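Local coordinates for A1 protein (Enterobacteria phage Qbeta, PDB 3RLK) that serves as the read-through domain of a minor coat protein of phage Qbeta, a part of the virion that is probably needed for infection of the host, at residues P18-P23 and F159-S164; S36-Y41 and D116-K121. All coordinates share one frame; numbering follows the deposited sequence.

Contact 1: P18-P23 and F159-S164; sequences PIDPPP and FWRDPS
This is a surface contact in which an extended, proline-rich stretch, P18-P23, is laid alongside the end of strand 154-159 and the loop that follows it, joined by hydrogen bonds at Ile-19 and Arg-161 and by packing of Pro-21 on Phe-159. The two chains run roughly against each other, 144° apart. Ile-19, not being a proline, has an N-H to give, and Ile-19 N donates to Arg-161 O at 3.0 Å in a nearly straight bond (172°). Arg-161 returns the grip with its side chain: NE donates to Ile-19 O at 2.9 Å, and NH2 meets Asp-20 OD1 at 2.8 Å in a salt bridge, nearly along the C-O axis of the carboxylate. The bend at chi3 (70°) turns the guanidinium toward Ile-19 O and Asp-20, so that NE and NH2, on one edge, serve a backbone carbonyl and a carboxylate while Pro-18 CB lies over one face.

From Pro-21 to Pro-23 the backbone angles are those of a left-handed polyproline II helix. Such a chain, short of N-H groups, attaches largely through its rings and carbonyls, and an aromatic surface suits it. Phe-159 is directed toward the proline-rich segment and takes Pro-21 CA squarely over its centre, 3.6 Å from the centroid, a CH-pi contact. Pro-22 CD approaches CE1 of the same ring obliquely at 3.5 Å, and Ile-19 CG2 comes to its edge, 3.8 Å from CE2. Tyr-96 meets Phe-159 edge-to-face, and Gln-184 of strand 183-188 touches both Phe-159 and Pro-21. At the other end of the contact, Pro-18 CA lies 4.0 Å from Pro-163 CD, and Ile-19 CD1 reaches toward the carbonyl of Asp-162.

Contact 2: S36-Y41 and D116-K121; sequences SLEEVY and DIREGK
One face of the Tyr-41 ring carries the aliphatic chain of Lys-121, with CD 3.5 Å above the plane and displaced toward the rim, whereas the guanidinium of Arg-118 is met at its edge, in plane, by Leu-37 O and Glu-38 OE1. Both groups belong to the beta-barrel of the domain, a curled mixed sheet in which strands 34-38 and 117-121 both pair with strand 52-58; the segments 36-38 and 117-121 cross at 93°, with axes 8.3 Å apart at closest approach. At this separation no backbone-to-backbone hydrogen bond forms; side chains bridge the gap, Arg-118 reaching a backbone carbonyl.

Leu-37 and Arg-118 run alongside one another, pointing opposite ways. Leu-37 CD2 packs against Arg-118 CB at 3.5 Å and comes to 3.9 Å from the CA of Gly-120, where the bare backbone leaves room for the methyl. Phe-132, Tyr-53 and Tyr-141 on neighbouring strands also touch Leu-37, a branched apolar residue suited to this buried position. The chain of Arg-118 is extended from CG to NE, long enough to carry NH1 past the Leu-37 side chain to Leu-37 O; the 2.9 Å bond lies nearly along the C=O axis.

Lys-121 is likewise stretched out until its last torsion, chi4 at 65°, turns NZ aside to Gly-127 O. Its CD makes a CH-pi contact with the exposed Tyr-41 ring.

Glu-38 starts away from strand 117-121, but a bend at chi2 brings its carboxylate round to Arg-118. NH1 reaches OE1 at 3.1 Å from above the carboxylate plane, with the carboxylate and guanidinium planes 69° apart; NH1 thus donates both to Glu-38 OE1, in a salt bridge, and to Leu-37 O. A water completes the junction, donating to Glu-38 OE1 at 2.6 Å and accepting a weak bond from Arg-118 NH2.

Starting from the N terminus, the chain first passes through the proline-rich segment P18-P23, the earlier half of contact 1, and then enters the barrel at strand 34-38, where S36-Y41 opens contact 2. Some 75 residues later strand 117-121 closes that smaller loop. The chain then builds strands 129-135, 140-143 and 154-159 before F159-S164 closes the larger loop of contact 1, which encloses contact 2 entirely; the two do not cross. Their centres lie 29 Å apart on opposite sides of the chain's centre. Contact 1 ties the N-terminal polyproline region to the loop after strand 154-159, whereas contact 2 joins two strands within the barrel.

Contact 1: P18-P23 and F159-S164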
ATOM      1  N   PRO A  18       3.230   4.196 -20.743  1.00 15.40           N
ATOM      2  CA  PRO A  18       2.991   3.459 -19.508  1.00 15.68           C
ATOM      3  C   PRO A  18       1.727   2.618 -19.669  1.00 16.11           C
ATOM      4  O   PRO A  18       0.940   2.810 -20.619  1.00 17.58           O
ATOM      5  CB  PRO A  18       2.724   4.567 -18.453  1.00 14.78           C
ATOM      6  CG  PRO A  18       2.099   5.667 -19.243  1.00 13.80           C
ATOM      7  CD  PRO A  18       2.895   5.617 -20.613  1.00 16.26           C
ATOM      8  N   ILE A  19       1.529   1.691 -18.741  1.00 15.38           N
ATOM      9  CA  ILE A  19       0.343   0.830 -18.742  1.00 14.86           C
ATOM     10  C   ILE A  19      -0.713   1.404 -17.787  1.00 16.38           C
ATOM     11  O   ILE A  19      -0.359   1.844 -16.689  1.00 16.12           O
ATOM     12  CB  ILE A  19       0.773  -0.618 -18.295  1.00 15.90           C
ATOM     13  CG1 ILE A  19       1.982  -1.094 -19.145  1.00 16.93           C
ATOM     14  CG2 ILE A  19      -0.476  -1.576 -18.270  1.00 12.80           C
ATOM     15  CD1 ILE A  19       2.716  -2.290 -18.547  1.00 20.23           C
ATOM     16  N   ASP A  20      -1.984   1.425 -18.191  1.00 17.19           N
ATOM     17  CA  ASP A  20      -3.003   2.055 -17.333  1.00 18.27           C
ATOM     18  C   ASP A  20      -3.874   1.024 -16.605  1.00 17.48           C
ATOM     19  O   ASP A  20      -4.194   0.001 -17.172  1.00 17.11           O
ATOM     20  CB  ASP A  20      -3.886   2.959 -18.147  1.00 18.45           C
ATOM     21  CG  ASP A  20      -3.090   4.028 -18.889  1.00 24.02           C
ATOM     22  OD1 ASP A  20      -2.164   4.612 -18.300  1.00 24.62           O
ATOM     23  OD2 ASP A  20      -3.386   4.244 -20.090  1.00 24.12           O
ATOM     24  N   PRO A  21      -4.252   1.304 -15.339  1.00 16.97           N
ATOM     25  CA  PRO A  21      -5.063   0.291 -14.691  1.00 18.34           C
ATOM     26  C   PRO A  21      -6.445   0.203 -15.356  1.00 19.42           C
ATOM     27  O   PRO A  21      -6.862   1.178 -15.954  1.00 20.83           O
ATOM     28  CB  PRO A  21      -5.127   0.775 -13.214  1.00 19.21           C
ATOM     29  CG  PRO A  21      -4.818   2.184 -13.229  1.00 19.07           C
ATOM     30  CD  PRO A  21      -3.859   2.387 -14.410  1.00 18.53           C
ATOM     31  N   PRO A  22      -7.109  -0.965 -15.309  1.00 20.09           N
ATOM     32  CA  PRO A  22      -8.452  -1.143 -15.871  1.00 21.05           C
ATOM     33  C   PRO A  22      -9.442  -0.353 -14.986  1.00 21.60           C
ATOM     34  O   PRO A  22      -9.159  -0.059 -13.817  1.00 21.98           O
ATOM     35  CB  PRO A  22      -8.691  -2.654 -15.728  1.00 21.11           C
ATOM     36  CG  PRO A  22      -7.866  -3.084 -14.643  1.00 20.18           C
ATOM     37  CD  PRO A  22      -6.608  -2.211 -14.694  1.00 21.44           C
ATOM     38  N   PRO A  23     -10.603   0.017 -15.540  1.00 22.26           N
ATOM     39  CA  PRO A  23     -11.499   0.792 -14.663  1.00 20.93           C
ATOM     40  C   PRO A  23     -12.116  -0.106 -13.614  1.00 18.98           C
ATOM     41  O   PRO A  23     -12.154  -1.328 -13.769  1.00 18.00           O
ATOM     42  CB  PRO A  23     -12.591   1.289 -15.613  1.00 22.43           C
ATOM     43  CG  PRO A  23     -12.652   0.169 -16.748  1.00 21.67           C
ATOM     44  CD  PRO A  23     -11.250  -0.482 -16.773  1.00 22.73           C
ATOM     45  N   PHE A 159      -0.788  -1.433  -8.865  1.00  9.38           N
ATOM     46  CA  PHE A 159      -0.927  -1.812 -10.243  1.00  9.67           C
ATOM     47  C   PHE A 159       0.321  -1.365 -10.971  1.00  9.73           C
ATOM     48  O   PHE A 159       0.707  -0.202 -10.919  1.00  9.80           O
ATOM     49  CB  PHE A 159      -2.212  -1.289 -10.880  1.00  9.66           C
ATOM     50  CG  PHE A 159      -2.372  -1.679 -12.351  1.00  8.44           C
ATOM     51  CD1 PHE A 159      -3.175  -2.754 -12.736  1.00 12.65           C
ATOM     52  CD2 PHE A 159      -1.718  -0.905 -13.343  1.00 13.04           C
ATOM     53  CE1 PHE A 159      -3.250  -3.124 -14.078  1.00 14.45           C
ATOM     54  CE2 PHE A 159      -1.775  -1.271 -14.712  1.00 11.95           C
ATOM     55  CZ  PHE A 159      -2.551  -2.343 -15.073  1.00 13.01           C
ATOM     56  N   TRP A 160       0.987  -2.338 -11.612  1.00 11.45           N
ATOM     57  CA  TRP A 160       2.302  -2.116 -12.227  1.00 10.53           C
ATOM     58  C   TRP A 160       2.112  -1.435 -13.578  1.00 11.73           C
ATOM     59  O   TRP A 160       1.467  -2.016 -14.550  1.00 12.03           O
ATOM     60  CB  TRP A 160       3.028  -3.470 -12.427  1.00 11.96           C
ATOM     61  CG  TRP A 160       4.398  -3.257 -12.832  1.00 11.62           C
ATOM     62  CD1 TRP A 160       4.900  -3.285 -14.105  1.00 14.03           C
ATOM     63  CD2 TRP A 160       5.496  -2.980 -11.974  1.00 11.61           C
ATOM     64  NE1 TRP A 160       6.248  -3.045 -14.076  1.00 14.56           N
ATOM     65  CE2 TRP A 160       6.631  -2.809 -12.788  1.00 10.53           C
ATOM     66  CE3 TRP A 160       5.617  -2.784 -10.580  1.00 14.67           C
ATOM     67  CZ2 TRP A 160       7.870  -2.532 -12.268  1.00 11.23           C
ATOM     68  CZ3 TRP A 160       6.869  -2.518 -10.052  1.00 14.72           C
ATOM     69  CH2 TRP A 160       7.975  -2.344 -10.915  1.00 12.81           C
ATOM     70  N   ARG A 161       2.707  -0.246 -13.671  1.00 11.28           N
ATOM     71  CA  ARG A 161       2.539   0.669 -14.817  1.00 12.92           C
ATOM     72  C   ARG A 161       3.773   0.732 -15.688  1.00 12.36           C
ATOM     73  O   ARG A 161       3.710   1.269 -16.795  1.00 13.83           O
ATOM     74  CB  ARG A 161       2.245   2.088 -14.289  1.00 10.73           C
ATOM     75  CG  ARG A 161       0.900   2.101 -13.572  1.00 12.02           C
ATOM     76  CD  ARG A 161       0.384   3.515 -13.511  1.00 13.99           C
ATOM     77  NE  ARG A 161      -0.024   4.014 -14.836  1.00 14.50           N
ATOM     78  CZ  ARG A 161       0.106   5.295 -15.225  1.00 16.74           C
ATOM     79  NH1 ARG A 161       0.600   6.228 -14.361  1.00 12.51           N
ATOM     80  NH2 ARG A 161      -0.353   5.684 -16.461  1.00 10.56           N
ATOM     81  N   ASP A 162       4.904   0.192 -15.213  1.00 12.96           N
ATOM     82  CA  ASP A 162       6.203   0.382 -15.871  1.00 12.79           C
ATOM     83  C   ASP A 162       6.307  -0.575 -17.071  1.00 13.95           C
ATOM     84  O   ASP A 162       6.251  -1.791 -16.897  1.00 13.61           O
ATOM     85  CB  ASP A 162       7.362   0.165 -14.871  1.00 12.99           C
ATOM     86  CG  ASP A 162       8.774   0.507 -15.448  1.00 15.13           C
ATOM     87  OD1 ASP A 162       8.986   0.618 -16.665  1.00 20.13           O
ATOM     88  OD2 ASP A 162       9.721   0.668 -14.650  1.00 22.18           O
ATOM     89  N   PRO A 163       6.449  -0.004 -18.299  1.00 15.49           N
ATOM     90  CA  PRO A 163       6.508  -0.855 -19.462  1.00 15.54           C
ATOM     91  C   PRO A 163       7.890  -1.471 -19.671  1.00 17.92           C
ATOM     92  O   PRO A 163       8.038  -2.286 -20.586  1.00 19.81           O
ATOM     93  CB  PRO A 163       6.185   0.109 -20.609  1.00 14.90           C
ATOM     94  CG  PRO A 163       6.794   1.502 -20.093  1.00 13.00           C
ATOM     95  CD  PRO A 163       6.336   1.437 -18.661  1.00 14.60           C
ATOM     96  N   SER A 164       8.889  -1.074 -18.873  1.00 20.17           N
ATOM     97  CA  SER A 164      10.261  -1.679 -18.953  1.00 21.12           C
ATOM     98  C   SER A 164      10.242  -3.206 -18.776  1.00 22.49           C
ATOM     99  O   SER A 164       9.372  -3.763 -18.118  1.00 18.25           O
ATOM    100  CB  SER A 164      11.226  -1.068 -17.908  1.00 22.97           C
ATOM    101  OG  SER A 164      11.076   0.341 -17.805  1.00 24.78           O
TER

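Contact 2: S36-Y41 and D116-K121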
ATOM      1  N   SER A  36      -5.597  11.150   9.352  1.00 11.57           N
ATOM      2  CA  SER A  36      -4.921  12.347   8.793  1.00 12.10           C
ATOM      3  C   SER A  36      -3.674  12.539   9.664  1.00 11.01           C
ATOM      4  O   SER A  36      -3.778  12.555  10.919  1.00 12.75           O
ATOM      5  CB  SER A  36      -5.849  13.580   8.858  1.00 12.22           C
ATOM      6  OG  SER A  36      -5.189  14.754   8.420  1.00 13.77           O
ATOM      7  N   LEU A  37      -2.494  12.640   9.040  1.00 10.02           N
ATOM      8  CA  LEU A  37      -1.261  12.921   9.712  1.00 10.74           C
ATOM      9  C   LEU A  37      -0.684  14.280   9.210  1.00 12.66           C
ATOM     10  O   LEU A  37      -0.037  14.315   8.198  1.00 13.50           O
ATOM     11  CB  LEU A  37      -0.262  11.775   9.439  1.00 11.36           C
ATOM     12  CG  LEU A  37      -0.335  10.599  10.406  1.00 11.06           C
ATOM     13  CD1 LEU A  37      -1.595   9.771  10.168  1.00 12.17           C
ATOM     14  CD2 LEU A  37       0.994   9.761  10.146  1.00 12.34           C
ATOM     15  N   GLU A  38      -0.963  15.394   9.912  1.00 12.07           N
ATOM     16  CA  GLU A  38      -0.503  16.699   9.427  1.00 14.43           C
ATOM     17  C   GLU A  38       0.141  17.510  10.536  1.00 13.50           C
ATOM     18  O   GLU A  38       1.095  18.249  10.257  1.00 14.71           O
ATOM     19  CB  GLU A  38      -1.650  17.520   8.815  1.00 13.92           C
ATOM     20  CG  GLU A  38      -2.322  17.030   7.520  1.00 13.68           C
ATOM     21  CD  GLU A  38      -1.365  16.699   6.364  1.00 21.26           C
ATOM     22  OE1 GLU A  38      -0.219  17.279   6.226  1.00 17.77           O
ATOM     23  OE2 GLU A  38      -1.799  15.851   5.558  1.00 18.30           O
ATOM     24  N   GLU A  39      -0.366  17.357  11.751  1.00 15.15           N
ATOM     25  CA  GLU A  39       0.146  18.081  12.929  1.00 17.16           C
ATOM     26  C   GLU A  39       1.402  17.377  13.402  1.00 16.23           C
ATOM     27  O   GLU A  39       1.420  16.131  13.557  1.00 14.85           O
ATOM     28  CB  GLU A  39      -0.848  18.073  14.078  1.00 18.43           C
ATOM     29  CG  GLU A  39      -0.330  18.929  15.226  1.00 24.00           C
ATOM     30  CD  GLU A  39      -1.271  18.972  16.405  1.00 30.72           C
ATOM     31  OE1 GLU A  39      -1.341  17.973  17.137  1.00 32.90           O
ATOM     32  OE2 GLU A  39      -1.899  20.024  16.630  1.00 40.08           O
ATOM     33  N   VAL A  40       2.466  18.143  13.606  1.00 14.01           N
ATOM     34  CA  VAL A  40       3.701  17.516  14.071  1.00 14.01           C
ATOM     35  C   VAL A  40       3.781  17.268  15.574  1.00 14.94           C
ATOM     36  O   VAL A  40       3.629  18.189  16.410  1.00 16.21           O
ATOM     37  CB  VAL A  40       4.934  18.333  13.635  1.00 13.54           C
ATOM     38  CG1 VAL A  40       6.169  17.723  14.136  1.00 13.07           C
ATOM     39  CG2 VAL A  40       4.965  18.433  12.092  1.00 19.00           C
ATOM     40  N   TYR A  41       4.075  16.027  15.916  1.00 14.59           N
ATOM     41  CA  TYR A  41       4.340  15.635  17.282  1.00 16.04           C
ATOM     42  C   TYR A  41       5.789  15.851  17.704  1.00 17.45           C
ATOM     43  O   TYR A  41       6.064  16.401  18.800  1.00 16.72           O
ATOM     44  CB  TYR A  41       3.865  14.178  17.478  1.00 14.48           C
ATOM     45  CG  TYR A  41       4.210  13.565  18.791  1.00 16.34           C
ATOM     46  CD1 TYR A  41       3.446  13.853  19.933  1.00 20.63           C
ATOM     47  CD2 TYR A  41       5.247  12.644  18.893  1.00 18.17           C
ATOM     48  CE1 TYR A  41       3.726  13.210  21.191  1.00 19.90           C
ATOM     49  CE2 TYR A  41       5.538  12.011  20.127  1.00 20.25           C
ATOM     50  CZ  TYR A  41       4.770  12.303  21.240  1.00 20.05           C
ATOM     51  OH  TYR A  41       5.079  11.686  22.422  1.00 27.60           O
ATOM     52  N   ASP A 116       4.886   7.017  -0.210  1.00 13.56           N
ATOM     53  CA  ASP A 116       4.807   8.015   0.879  1.00 14.36           C
ATOM     54  C   ASP A 116       4.292   7.347   2.143  1.00 13.84           C
ATOM     55  O   ASP A 116       3.181   6.790   2.154  1.00 12.43           O
ATOM     56  CB  ASP A 116       3.826   9.144   0.536  1.00 14.76           C
ATOM     57  CG  ASP A 116       4.284   9.958  -0.676  1.00 20.29           C
ATOM     58  OD1 ASP A 116       5.360  10.545  -0.575  1.00 27.98           O
ATOM     59  OD2 ASP A 116       3.553  10.018  -1.693  1.00 22.69           O
ATOM     60  N   ILE A 117       5.098   7.402   3.200  1.00 13.68           N
ATOM     61  CA  ILE A 117       4.811   6.686   4.439  1.00 12.93           C
ATOM     62  C   ILE A 117       5.092   7.721   5.553  1.00 12.46           C
ATOM     63  O   ILE A 117       6.104   8.393   5.486  1.00 12.85           O
ATOM     64  CB  ILE A 117       5.762   5.509   4.582  1.00 14.12           C
ATOM     65  CG1 ILE A 117       5.814   4.684   3.272  1.00 13.55           C
ATOM     66  CG2 ILE A 117       5.408   4.686   5.837  1.00 13.31           C
ATOM     67  CD1 ILE A 117       6.998   3.689   3.273  1.00 13.77           C
ATOM     68  N   ARG A 118       4.181   7.907   6.497  1.00 13.75           N
ATOM     69  CA  ARG A 118       4.435   8.875   7.619  1.00 11.73           C
ATOM     70  C   ARG A 118       4.411   8.140   8.917  1.00 11.95           C
ATOM     71  O   ARG A 118       3.591   7.224   9.110  1.00 12.35           O
ATOM     72  CB  ARG A 118       3.416  10.040   7.630  1.00 12.45           C
ATOM     73  CG  ARG A 118       3.719  11.037   6.511  1.00  8.78           C
ATOM     74  CD  ARG A 118       2.835  12.291   6.576  1.00 11.98           C
ATOM     75  NE  ARG A 118       3.298  13.254   5.580  1.00 15.49           N
ATOM     76  CZ  ARG A 118       2.801  14.481   5.388  1.00 16.52           C
ATOM     77  NH1 ARG A 118       1.864  14.965   6.175  1.00 18.02           N
ATOM     78  NH2 ARG A 118       3.297  15.237   4.382  1.00 19.33           N
ATOM     79  N   GLU A 119       5.280   8.528   9.859  1.00 10.01           N
ATOM     80  CA  GLU A 119       5.189   7.919  11.204  1.00 12.27           C
ATOM     81  C   GLU A 119       4.230   8.725  12.076  1.00 13.13           C
ATOM     82  O   GLU A 119       4.328   9.971  12.101  1.00 11.00           O
ATOM     83  CB  GLU A 119       6.584   7.964  11.838  1.00 12.77           C
ATOM     84  CG  GLU A 119       6.700   7.066  13.070  1.00 15.99           C
ATOM     85  CD  GLU A 119       8.112   6.564  13.248  1.00 22.88           C
ATOM     86  OE1 GLU A 119       9.047   7.352  12.998  1.00 23.65           O
ATOM     87  OE2 GLU A 119       8.268   5.387  13.603  1.00 26.62           O
ATOM     88  N   GLY A 120       3.335   8.070  12.810  1.00 12.67           N
ATOM     89  CA  GLY A 120       2.427   8.916  13.629  1.00 14.06           C
ATOM     90  C   GLY A 120       2.052   8.261  14.954  1.00 15.77           C
ATOM     91  O   GLY A 120       2.063   7.017  15.116  1.00 14.68           O
ATOM     92  N   LYS A 121       1.683   9.141  15.877  1.00 16.45           N
ATOM     93  CA  LYS A 121       1.328   8.758  17.216  1.00 18.58           C
ATOM     94  C   LYS A 121      -0.225   8.685  17.333  1.00 17.90           C
ATOM     95  O   LYS A 121      -0.889   9.657  17.116  1.00 16.79           O
ATOM     96  CB  LYS A 121       1.879   9.749  18.246  1.00 17.96           C
ATOM     97  CG  LYS A 121       1.552   9.234  19.706  1.00 21.54           C
ATOM     98  CD  LYS A 121       1.872  10.270  20.738  1.00 25.93           C
ATOM     99  CE  LYS A 121       1.535   9.750  22.146  1.00 27.48           C
ATOM    100  NZ  LYS A 121       2.409   8.553  22.579  1.00 31.93           N
TER
HETATM  101  O   HOH W   1       1.091  17.766   4.093  1.00 28.73           O